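Local structure of oligogalacturonate lyase (Vibrio parahaemolyticus RIMD 2210633, 3C5M) at residues P360-T368 with A376-E384; R93-L104 with L109-V120. The protein probably cleaves oligogalacturonides by lyase chemistry, using a seven-bladed beta-propeller that binds a manganese ion. All coordinates share one frame; numbering follows the deposited sequence.

Contact 1 of 2, residues P360-T368 with A376-E384; sequences PNDDGVLFT and AIYIADVPE
Gly364-Thr368 and Ala376-Asp381 run antiparallel, their axes 4.3 Å apart at closest approach and 157° between their directions, as the central hairpin of one blade of the beta-propeller. Val365 with Ala380 and Phe367 with Tyr378 are the hydrogen-bonded pairs. The straightest of their bonds is Tyr378 N to Phe367 O (2.9 Å, 178° at the hydrogen). Past the strand ends the ladder gains one further rung, from Val382 N to Asp363 O (2.8 Å). Strand 22-25, from near the N-terminus, continues the sheet beyond 376-381: backbone hydrogen bonds join Ile379 with Thr24 and, just past that strand's end, Ile377 with Leu26. One blade thus combines N- and C-terminal strands, the arrangement known in propellers as velcro closure.

The two faces of the hairpin meet different neighbours. Leu366, Ile377 and Ile379 lie on the face turned to strand 49-54, where Leu50 touches Leu366 and Phe52 touches Ile377. Leu366 does its packing with one branch: CD1 fits between Ile377 CG2 and Ile379 CG1, at 3.4 and 3.5 Å. Val365, Phe367, Tyr378 and Ala380 occupy the other face, where Leu335 of strand 334-337 touches Val365 and Ala380. There, Phe367 has CG between its backbone N and carbonyl carbon (chi1 66°), a torsion that swings the ring over the partner strand. Tyr378 OH is hydrogen-bonded to Glu372 OE2. The Phe367 and Tyr378 rings are nearly parallel but slid apart, barely overlapping, so the main contact is a CH-pi one. Tyr378 CB stands over one face of the Phe367 ring, 4.0 Å from its centroid, while Ala380 CB meets the edge of that ring at CE2 (3.8 Å).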
loop_
_atom_site.group_PDB
_atom_site.type_symbol
_atom_site.label_atom_id
_atom_site.label_comp_id
_atom_site.label_asym_id
_atom_site.label_seq_id
_atom_site.Cartn_x
_atom_site.Cartn_y
_atom_site.Cartn_z
ATOM N N PRO A 360 -11.422 -7.774 -6.073
ATOM C CA PRO A 360 -11.710 -7.294 -7.431
ATOM C C PRO A 360 -13.172 -7.054 -7.821
ATOM O O PRO A 360 -13.433 -6.384 -8.813
ATOM C CB PRO A 360 -11.013 -8.325 -8.330
ATOM C CG PRO A 360 -10.958 -9.545 -7.481
ATOM C CD PRO A 360 -10.601 -8.995 -6.126
ATOM N N ASN A 361 -14.128 -7.564 -7.054
ATOM C CA ASN A 361 -15.533 -7.346 -7.401
ATOM C C ASN A 361 -16.312 -6.800 -6.211
ATOM O O ASN A 361 -17.544 -6.774 -6.233
ATOM C CB ASN A 361 -16.180 -8.648 -7.824
ATOM C CG ASN A 361 -16.265 -9.609 -6.679
ATOM O OD1 ASN A 361 -17.351 -10.084 -6.332
ATOM N ND2 ASN A 361 -15.109 -9.884 -6.047
ATOM N N ASP A 362 -15.592 -6.409 -5.162
ATOM C CA ASP A 362 -16.196 -5.832 -3.964
ATOM C C ASP A 362 -17.041 -6.751 -3.099
ATOM O O ASP A 362 -17.837 -6.283 -2.289
ATOM C CB ASP A 362 -17.037 -4.627 -4.359
ATOM C CG ASP A 362 -16.255 -3.632 -5.145
ATOM O OD1 ASP A 362 -16.867 -2.719 -5.735
ATOM O OD2 ASP A 362 -15.016 -3.774 -5.176
ATOM N N ASP A 363 -16.889 -8.054 -3.257
ATOM C CA ASP A 363 -17.680 -8.935 -2.429
ATOM C C ASP A 363 -16.951 -9.194 -1.107
ATOM O O ASP A 363 -17.512 -9.772 -0.181
ATOM C CB ASP A 363 -17.977 -10.248 -3.163
ATOM C CG ASP A 363 -16.724 -10.988 -3.552
ATOM O OD1 ASP A 363 -15.673 -10.733 -2.922
ATOM O OD2 ASP A 363 -16.787 -11.832 -4.470
ATOM N N GLY A 364 -15.706 -8.752 -1.010
ATOM C CA GLY A 364 -14.972 -8.968 0.217
ATOM C C GLY A 364 -13.850 -7.979 0.456
ATOM O O GLY A 364 -13.523 -7.174 -0.416
ATOM N N VAL A 365 -13.280 -8.036 1.656
ATOM C CA VAL A 365 -12.185 -7.175 2.043
ATOM C C VAL A 365 -11.098 -8.072 2.604
ATOM O O VAL A 365 -11.339 -8.856 3.528
ATOM C CB VAL A 365 -12.588 -6.172 3.125
ATOM C CG1 VAL A 365 -11.348 -5.476 3.669
ATOM C CG2 VAL A 365 -13.540 -5.146 2.550
ATOM N N LEU A 366 -9.906 -7.950 2.022
ATOM C CA LEU A 366 -8.731 -8.724 2.410
ATOM C C LEU A 366 -7.979 -7.882 3.397
ATOM O O LEU A 366 -7.895 -6.671 3.226
ATOM C CB LEU A 366 -7.847 -8.962 1.196
ATOM C CG LEU A 366 -6.526 -9.682 1.379
ATOM C CD1 LEU A 366 -6.785 -11.189 1.502
ATOM C CD2 LEU A 366 -5.629 -9.408 0.168
ATOM N N PHE A 367 -7.434 -8.521 4.429
ATOM C CA PHE A 367 -6.678 -7.802 5.454
ATOM C C PHE A 367 -5.881 -8.755 6.324
ATOM O O PHE A 367 -6.132 -9.959 6.317
ATOM C CB PHE A 367 -7.625 -6.964 6.317
ATOM C CG PHE A 367 -8.574 -7.774 7.154
ATOM C CD1 PHE A 367 -8.215 -8.188 8.427
ATOM C CD2 PHE A 367 -9.829 -8.107 6.683
ATOM C CE1 PHE A 367 -9.097 -8.918 9.219
ATOM C CE2 PHE A 367 -10.716 -8.839 7.474
ATOM C CZ PHE A 367 -10.346 -9.242 8.742
ATOM N N THR A 368 -4.912 -8.217 7.061
ATOM C CA THR A 368 -4.073 -9.029 7.942
ATOM C C THR A 368 -4.473 -8.829 9.390
ATOM O O THR A 368 -4.993 -7.778 9.748
ATOM C CB THR A 368 -2.574 -8.636 7.867
ATOM O OG1 THR A 368 -2.114 -8.686 6.513
ATOM C CG2 THR A 368 -1.735 -9.601 8.703
ATOM N N ALA A 376 -1.983 -13.386 10.277
ATOM C CA ALA A 376 -2.602 -14.233 9.266
ATOM C C ALA A 376 -3.484 -13.389 8.338
ATOM O O ALA A 376 -3.798 -12.228 8.632
ATOM C CB ALA A 376 -3.427 -15.316 9.936
ATOM N N ILE A 377 -3.903 -13.992 7.231
ATOM C CA ILE A 377 -4.703 -13.301 6.228
ATOM C C ILE A 377 -6.170 -13.709 6.238
ATOM O O ILE A 377 -6.493 -14.898 6.220
ATOM C CB ILE A 377 -4.116 -13.560 4.816
ATOM C CG1 ILE A 377 -2.629 -13.216 4.806
ATOM C CG2 ILE A 377 -4.803 -12.698 3.783
ATOM C CD1 ILE A 377 -1.951 -13.566 3.517
ATOM N N TYR A 378 -7.057 -12.717 6.254
ATOM C CA TYR A 378 -8.502 -12.964 6.264
ATOM C C TYR A 378 -9.174 -12.214 5.135
ATOM O O TYR A 378 -8.616 -11.273 4.586
ATOM C CB TYR A 378 -9.129 -12.478 7.577
ATOM C CG TYR A 378 -8.550 -13.086 8.834
ATOM C CD1 TYR A 378 -7.353 -12.623 9.370
ATOM C CD2 TYR A 378 -9.188 -14.148 9.470
ATOM C CE1 TYR A 378 -6.798 -13.206 10.504
ATOM C CE2 TYR A 378 -8.642 -14.739 10.610
ATOM C CZ TYR A 378 -7.443 -14.264 11.119
ATOM O OH TYR A 378 -6.878 -14.861 12.230
ATOM N N ILE A 379 -10.375 -12.642 4.788
ATOM C CA ILE A 379 -11.160 -11.966 3.774
ATOM C C ILE A 379 -12.554 -11.867 4.371
ATOM O O ILE A 379 -13.219 -12.878 4.589
ATOM C CB ILE A 379 -11.241 -12.756 2.451
ATOM C CG1 ILE A 379 -9.944 -12.602 1.665
ATOM C CG2 ILE A 379 -12.399 -12.246 1.611
ATOM C CD1 ILE A 379 -9.841 -13.508 0.492
ATOM N N ALA A 380 -12.991 -10.647 4.653
ATOM C CA ALA A 380 -14.309 -10.441 5.225
ATOM C C ALA A 380 -15.323 -10.196 4.115
ATOM O O ALA A 380 -15.100 -9.368 3.235
ATOM C CB ALA A 380 -14.284 -9.253 6.179
ATOM N N ASP A 381 -16.437 -10.921 4.157
ATOM C CA ASP A 381 -17.495 -10.755 3.169
ATOM C C ASP A 381 -18.036 -9.345 3.288
ATOM O O ASP A 381 -17.864 -8.705 4.317
ATOM C CB ASP A 381 -18.615 -11.772 3.415
ATOM C CG ASP A 381 -18.354 -13.112 2.729
ATOM O OD1 ASP A 381 -17.200 -13.622 2.786
ATOM O OD2 ASP A 381 -19.309 -13.664 2.136
ATOM N N VAL A 382 -18.664 -8.850 2.229
ATOM C CA VAL A 382 -19.239 -7.509 2.260
ATOM C C VAL A 382 -20.628 -7.538 1.656
ATOM O O VAL A 382 -20.799 -7.335 0.454
ATOM C CB VAL A 382 -18.391 -6.484 1.473
ATOM C CG1 VAL A 382 -19.028 -5.109 1.565
ATOM C CG2 VAL A 382 -16.983 -6.451 2.020
ATOM N N PRO A 383 -21.643 -7.787 2.490
ATOM C CA PRO A 383 -23.038 -7.845 2.050
ATOM C C PRO A 383 -23.474 -6.603 1.272
ATOM O O PRO A 383 -22.845 -5.551 1.363
ATOM C CB PRO A 383 -23.800 -8.026 3.361
ATOM C CG PRO A 383 -22.903 -7.386 4.367
ATOM C CD PRO A 383 -21.554 -7.878 3.954
ATOM N N GLU A 384 -24.550 -6.734 0.505
ATOM C CA GLU A 384 -25.040 -5.627 -0.296
ATOM C C GLU A 384 -25.428 -4.415 0.534
ATOM O O GLU A 384 -25.347 -3.280 0.062
ATOM C CB GLU A 384 -26.210 -6.084 -1.161
ATOM C CG GLU A 384 -25.818 -7.150 -2.199
ATOM C CD GLU A 384 -24.650 -6.719 -3.095
ATOM O OE1 GLU A 384 -24.726 -5.617 -3.696
ATOM O OE2 GLU A 384 -23.666 -7.490 -3.196
#

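Contact 2 of 2, residues R93-L104 with L109-V120; sequences RAFFYVKNELNL and LETLEEQVIYTV
The outer edge of a four-stranded propeller blade is formed here, where strand 103-108 pairs antiparallel with the last strand, 114-119, and side chains of strand 94-99 reach past the strand between them. Leu104 is held through both of its backbone polar atoms: its N donates to Tyr118 O (2.8 Å), and its O accepts from Ile117 N (2.9 Å) rather than from the N of Tyr118, the paired residue. Just before it, Leu102 and Asn103 both face Lys99 in a classic beta bulge, and Lys99 O accepts from the N-H of each. Asn103 and Thr119 lie side by side. Thr119 OG1 donates in plane to a lone pair of Asn103 OD1 (2.9 Å).

Ile117 carries the apolar packing. Its CG1 stands between the backbone N and the carbonyl carbon (chi1 59°), bringing Ile117 CD1 against both Leu104 methyls and to the edge of the Phe96 ring at Phe96 CD2 (3.7 Å). Leu139 of the next blade touches all three residues. At the far end Leu109 lays CG against Ala94 CA and reaches Phe95 CD1 with CD2 (3.8 Å).

A polar link from strand 94-99 is Tyr97 OH, which donates to Glu114 OE1 on the syn side, 30° out of the carboxylate plane, with ring and carboxylate planes 55° apart. The same hydroxyl accepts from Lys99 NZ (2.7 Å). Lys99 also forms a salt bridge with Asp81, and Glu114 OE2 forms one with Lys3. The phenol oxygen therefore lies between an ammonium and a carboxylate, each with a second partner of opposite charge, and these flanking charges probably polarise its O-H toward Glu114.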
loop_
_atom_site.group_PDB
_atom_site.type_symbol
_atom_site.label_atom_id
_atom_site.label_comp_id
_atom_site.label_asym_id
_atom_site.label_seq_id
_atom_site.Cartn_x
_atom_site.Cartn_y
_atom_site.Cartn_z
ATOM N N ARG A 93 0.621 -11.972 -15.799
ATOM C CA ARG A 93 1.500 -13.057 -16.183
ATOM C C ARG A 93 2.787 -13.005 -15.373
ATOM O O ARG A 93 3.698 -13.812 -15.563
ATOM C CB ARG A 93 1.806 -12.982 -17.675
ATOM C CG ARG A 93 0.565 -13.124 -18.546
ATOM C CD ARG A 93 0.960 -13.415 -19.969
ATOM N NE ARG A 93 1.673 -14.688 -20.043
ATOM C CZ ARG A 93 2.471 -15.045 -21.042
ATOM N NH1 ARG A 93 2.667 -14.220 -22.065
ATOM N NH2 ARG A 93 3.070 -16.229 -21.017
ATOM N N ALA A 94 2.848 -12.059 -14.451
ATOM C CA ALA A 94 4.025 -11.913 -13.625
ATOM C C ALA A 94 3.780 -10.943 -12.470
ATOM O O ALA A 94 2.784 -10.207 -12.449
ATOM C CB ALA A 94 5.181 -11.413 -14.490
ATOM N N PHE A 95 4.681 -10.960 -11.491
ATOM C CA PHE A 95 4.582 -10.024 -10.370
ATOM C C PHE A 95 5.981 -9.470 -10.158
ATOM O O PHE A 95 6.952 -10.065 -10.616
ATOM C CB PHE A 95 4.014 -10.704 -9.094
ATOM C CG PHE A 95 5.054 -11.278 -8.166
ATOM C CD1 PHE A 95 5.643 -12.516 -8.429
ATOM C CD2 PHE A 95 5.442 -10.579 -7.019
ATOM C CE1 PHE A 95 6.597 -13.055 -7.566
ATOM C CE2 PHE A 95 6.401 -11.109 -6.145
ATOM C CZ PHE A 95 6.981 -12.352 -6.419
ATOM N N PHE A 96 6.077 -8.317 -9.507
ATOM C CA PHE A 96 7.366 -7.680 -9.264
ATOM C C PHE A 96 7.622 -7.505 -7.778
ATOM O O PHE A 96 6.687 -7.298 -6.995
ATOM C CB PHE A 96 7.423 -6.280 -9.899
ATOM C CG PHE A 96 7.309 -6.271 -11.393
ATOM C CD1 PHE A 96 6.112 -6.608 -12.023
ATOM C CD2 PHE A 96 8.395 -5.889 -12.177
ATOM C CE1 PHE A 96 5.997 -6.562 -13.416
ATOM C CE2 PHE A 96 8.291 -5.839 -13.570
ATOM C CZ PHE A 96 7.088 -6.176 -14.194
ATOM N N TYR A 97 8.891 -7.574 -7.389
ATOM C CA TYR A 97 9.258 -7.368 -5.999
ATOM C C TYR A 97 10.730 -7.015 -5.913
ATOM O O TYR A 97 11.469 -7.226 -6.861
ATOM C CB TYR A 97 8.984 -8.620 -5.172
ATOM C CG TYR A 97 10.039 -9.687 -5.295
ATOM C CD1 TYR A 97 10.117 -10.483 -6.440
ATOM C CD2 TYR A 97 10.952 -9.919 -4.252
ATOM C CE1 TYR A 97 11.078 -11.494 -6.553
ATOM C CE2 TYR A 97 11.919 -10.923 -4.348
ATOM C CZ TYR A 97 11.976 -11.707 -5.501
ATOM O OH TYR A 97 12.932 -12.691 -5.615
ATOM N N VAL A 98 11.144 -6.471 -4.772
ATOM C CA VAL A 98 12.528 -6.089 -4.568
ATOM C C VAL A 98 13.216 -7.040 -3.597
ATOM O O VAL A 98 12.692 -7.345 -2.521
ATOM C CB VAL A 98 12.636 -4.667 -4.008
ATOM C CG1 VAL A 98 14.088 -4.326 -3.724
ATOM C CG2 VAL A 98 12.035 -3.684 -4.991
ATOM N N LYS A 99 14.403 -7.501 -3.977
ATOM C CA LYS A 99 15.149 -8.419 -3.136
ATOM C C LYS A 99 16.463 -7.786 -2.705
ATOM O O LYS A 99 17.151 -7.159 -3.509
ATOM C CB LYS A 99 15.426 -9.737 -3.888
ATOM C CG LYS A 99 15.916 -10.865 -2.973
ATOM C CD LYS A 99 16.390 -12.082 -3.740
ATOM C CE LYS A 99 15.806 -13.369 -3.185
ATOM N NZ LYS A 99 14.326 -13.422 -3.393
ATOM N N ASN A 100 16.800 -7.962 -1.431
ATOM C CA ASN A 100 18.039 -7.441 -0.850
ATOM C C ASN A 100 18.168 -5.956 -0.994
ATOM O O ASN A 100 19.270 -5.423 -0.919
ATOM C CB ASN A 100 19.233 -8.135 -1.485
ATOM C CG ASN A 100 19.192 -9.629 -1.265
ATOM O OD1 ASN A 100 19.329 -10.413 -2.202
ATOM N ND2 ASN A 100 18.996 -10.032 -0.015
ATOM N N GLU A 101 17.023 -5.302 -1.190
ATOM C CA GLU A 101 16.962 -3.853 -1.357
ATOM C C GLU A 101 17.922 -3.392 -2.447
ATOM O O GLU A 101 18.361 -2.255 -2.439
ATOM C CB GLU A 101 17.325 -3.155 -0.040
ATOM C CG GLU A 101 16.423 -3.515 1.124
ATOM C CD GLU A 101 16.867 -2.861 2.430
ATOM O OE1 GLU A 101 18.054 -3.011 2.803
ATOM O OE2 GLU A 101 16.025 -2.205 3.086
ATOM N N LEU A 102 18.266 -4.275 -3.371
ATOM C CA LEU A 102 19.176 -3.890 -4.428
ATOM C C LEU A 102 18.641 -4.146 -5.830
ATOM O O LEU A 102 18.804 -3.313 -6.724
ATOM C CB LEU A 102 20.503 -4.624 -4.275
ATOM C CG LEU A 102 21.354 -4.181 -3.088
ATOM C CD1 LEU A 102 22.607 -5.014 -3.038
ATOM C CD2 LEU A 102 21.702 -2.713 -3.220
ATOM N N ASN A 103 17.987 -5.290 -6.001
ATOM C CA ASN A 103 17.480 -5.723 -7.284
ATOM C C ASN A 103 15.975 -5.780 -7.448
ATOM O O ASN A 103 15.302 -6.484 -6.708
ATOM C CB ASN A 103 18.033 -7.112 -7.580
ATOM C CG ASN A 103 19.506 -7.244 -7.220
ATOM O OD1 ASN A 103 20.377 -6.596 -7.815
ATOM N ND2 ASN A 103 19.789 -8.087 -6.226
ATOM N N LEU A 104 15.462 -5.050 -8.438
ATOM C CA LEU A 104 14.040 -5.036 -8.748
ATOM C C LEU A 104 13.849 -6.297 -9.563
ATOM O O LEU A 104 14.481 -6.440 -10.606
ATOM C CB LEU A 104 13.699 -3.843 -9.628
ATOM C CG LEU A 104 12.308 -3.233 -9.436
ATOM C CD1 LEU A 104 12.064 -2.231 -10.555
ATOM C CD2 LEU A 104 11.226 -4.301 -9.445
ATOM N N LEU A 109 4.759 -15.779 -13.375
ATOM C CA LEU A 109 3.881 -16.531 -12.486
ATOM C C LEU A 109 3.634 -17.959 -12.938
ATOM O O LEU A 109 3.034 -18.761 -12.212
ATOM C CB LEU A 109 2.549 -15.822 -12.351
ATOM C CG LEU A 109 2.654 -14.535 -11.564
ATOM C CD1 LEU A 109 1.299 -13.833 -11.519
ATOM C CD2 LEU A 109 3.150 -14.876 -10.171
ATOM N N GLU A 110 4.099 -18.269 -14.142
ATOM C CA GLU A 110 3.932 -19.588 -14.725
ATOM C C GLU A 110 5.187 -20.411 -14.544
ATOM O O GLU A 110 5.186 -21.395 -13.808
ATOM C CB GLU A 110 3.622 -19.454 -16.216
ATOM C CG GLU A 110 2.257 -19.974 -16.642
ATOM C CD GLU A 110 2.228 -21.491 -16.801
ATOM O OE1 GLU A 110 2.483 -22.211 -15.800
ATOM O OE2 GLU A 110 1.953 -21.953 -17.935
ATOM N N THR A 111 6.259 -20.000 -15.218
ATOM C CA THR A 111 7.535 -20.715 -15.154
ATOM C C THR A 111 8.293 -20.464 -13.853
ATOM O O THR A 111 9.164 -21.247 -13.473
ATOM C CB THR A 111 8.445 -20.319 -16.322
ATOM O OG1 THR A 111 8.866 -18.962 -16.157
ATOM C CG2 THR A 111 7.698 -20.443 -17.632
ATOM N N LEU A 112 7.937 -19.381 -13.171
ATOM C CA LEU A 112 8.578 -18.984 -11.924
ATOM C C LEU A 112 9.977 -18.473 -12.180
ATOM O O LEU A 112 10.763 -18.301 -11.250
ATOM C CB LEU A 112 8.620 -20.136 -10.924
ATOM C CG LEU A 112 7.260 -20.460 -10.294
ATOM C CD1 LEU A 112 7.421 -21.615 -9.314
ATOM C CD2 LEU A 112 6.715 -19.234 -9.571
ATOM N N GLU A 113 10.281 -18.217 -13.449
ATOM C CA GLU A 113 11.582 -17.691 -13.832
ATOM C C GLU A 113 11.676 -16.251 -13.329
ATOM O O GLU A 113 10.675 -15.530 -13.329
ATOM C CB GLU A 113 11.728 -17.717 -15.359
ATOM C CG GLU A 113 12.818 -16.784 -15.875
ATOM C CD GLU A 113 12.723 -16.511 -17.372
ATOM O OE1 GLU A 113 11.647 -16.073 -17.828
ATOM O OE2 GLU A 113 13.725 -16.724 -18.091
ATOM N N GLU A 114 12.869 -15.836 -12.906
ATOM C CA GLU A 114 13.086 -14.471 -12.411
ATOM C C GLU A 114 14.029 -13.652 -13.314
ATOM O O GLU A 114 14.955 -14.192 -13.916
ATOM C CB GLU A 114 13.628 -14.511 -10.961
ATOM C CG GLU A 114 12.535 -14.797 -9.891
ATOM C CD GLU A 114 13.006 -14.678 -8.425
ATOM O OE1 GLU A 114 13.390 -13.563 -7.965
ATOM O OE2 GLU A 114 12.977 -15.716 -7.723
ATOM N N GLN A 115 13.768 -12.352 -13.413
ATOM C CA GLN A 115 14.590 -11.443 -14.210
ATOM C C GLN A 115 14.887 -10.175 -13.416
ATOM O O GLN A 115 13.965 -9.497 -12.958
ATOM C CB GLN A 115 13.864 -11.015 -15.476
ATOM C CG GLN A 115 13.451 -12.130 -16.391
ATOM C CD GLN A 115 12.661 -11.629 -17.613
ATOM O OE1 GLN A 115 12.057 -12.426 -18.351
ATOM N NE2 GLN A 115 12.665 -10.309 -17.826
ATOM N N VAL A 116 16.155 -9.830 -13.252
ATOM C CA VAL A 116 16.458 -8.609 -12.524
ATOM C C VAL A 116 16.346 -7.466 -13.540
ATOM O O VAL A 116 17.125 -7.372 -14.483
ATOM C CB VAL A 116 17.853 -8.693 -11.876
ATOM C CG1 VAL A 116 18.762 -9.562 -12.721
ATOM C CG2 VAL A 116 18.425 -7.297 -11.694
ATOM N N ILE A 117 15.345 -6.617 -13.358
ATOM C CA ILE A 117 15.104 -5.529 -14.283
ATOM C C ILE A 117 15.851 -4.244 -13.936
ATOM O O ILE A 117 15.952 -3.349 -14.773
ATOM C CB ILE A 117 13.610 -5.227 -14.372
ATOM C CG1 ILE A 117 13.111 -4.856 -12.986
ATOM C CG2 ILE A 117 12.849 -6.445 -14.878
ATOM C CD1 ILE A 117 11.662 -4.431 -12.954
ATOM N N TYR A 118 16.366 -4.133 -12.715
ATOM C CA TYR A 118 17.117 -2.940 -12.331
ATOM C C TYR A 118 17.876 -3.139 -11.033
ATOM O O TYR A 118 17.367 -3.758 -10.112
ATOM C CB TYR A 118 16.187 -1.732 -12.199
ATOM C CG TYR A 118 16.823 -0.532 -11.523
ATOM C CD1 TYR A 118 16.368 -0.082 -10.287
ATOM C CD2 TYR A 118 17.890 0.143 -12.114
ATOM C CE1 TYR A 118 16.962 1.014 -9.647
ATOM C CE2 TYR A 118 18.492 1.241 -11.490
ATOM C CZ TYR A 118 18.018 1.671 -10.249
ATOM O OH TYR A 118 18.596 2.755 -9.618
ATOM N N THR A 119 19.096 -2.623 -10.957
ATOM C CA THR A 119 19.890 -2.772 -9.743
ATOM C C THR A 119 20.422 -1.422 -9.277
ATOM O O THR A 119 21.328 -0.874 -9.890
ATOM C CB THR A 119 21.091 -3.729 -9.960
ATOM O OG1 THR A 119 20.623 -5.043 -10.301
ATOM C CG2 THR A 119 21.932 -3.808 -8.695
ATOM N N VAL A 120 19.868 -0.899 -8.186
ATOM C CA VAL A 120 20.286 0.395 -7.647
ATOM C C VAL A 120 21.784 0.603 -7.718
ATOM O O VAL A 120 22.555 -0.319 -7.474
ATOM C CB VAL A 120 19.833 0.568 -6.181
ATOM C CG1 VAL A 120 20.418 -0.535 -5.313
ATOM C CG2 VAL A 120 20.252 1.930 -5.668
#

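In the fold
Contacts 1 and 2 belong to different blades of the propeller ring. Their centres are 28 Å apart, and the nearest atoms stay about 13 Å from each other. In sequence contact 2 is complete before contact 1 begins. Contact 1 is mostly buried, and one end approaches the manganese site formed by His287, Gln350, His353 and His355. The side chain of Thr368 is about 6 Å from those of His353 and His355, and about 9 Å from the metal, near the ligands without being one of them. Contact 2 is only partly buried, forms part of a blade's outer edge and lies away from the metal site.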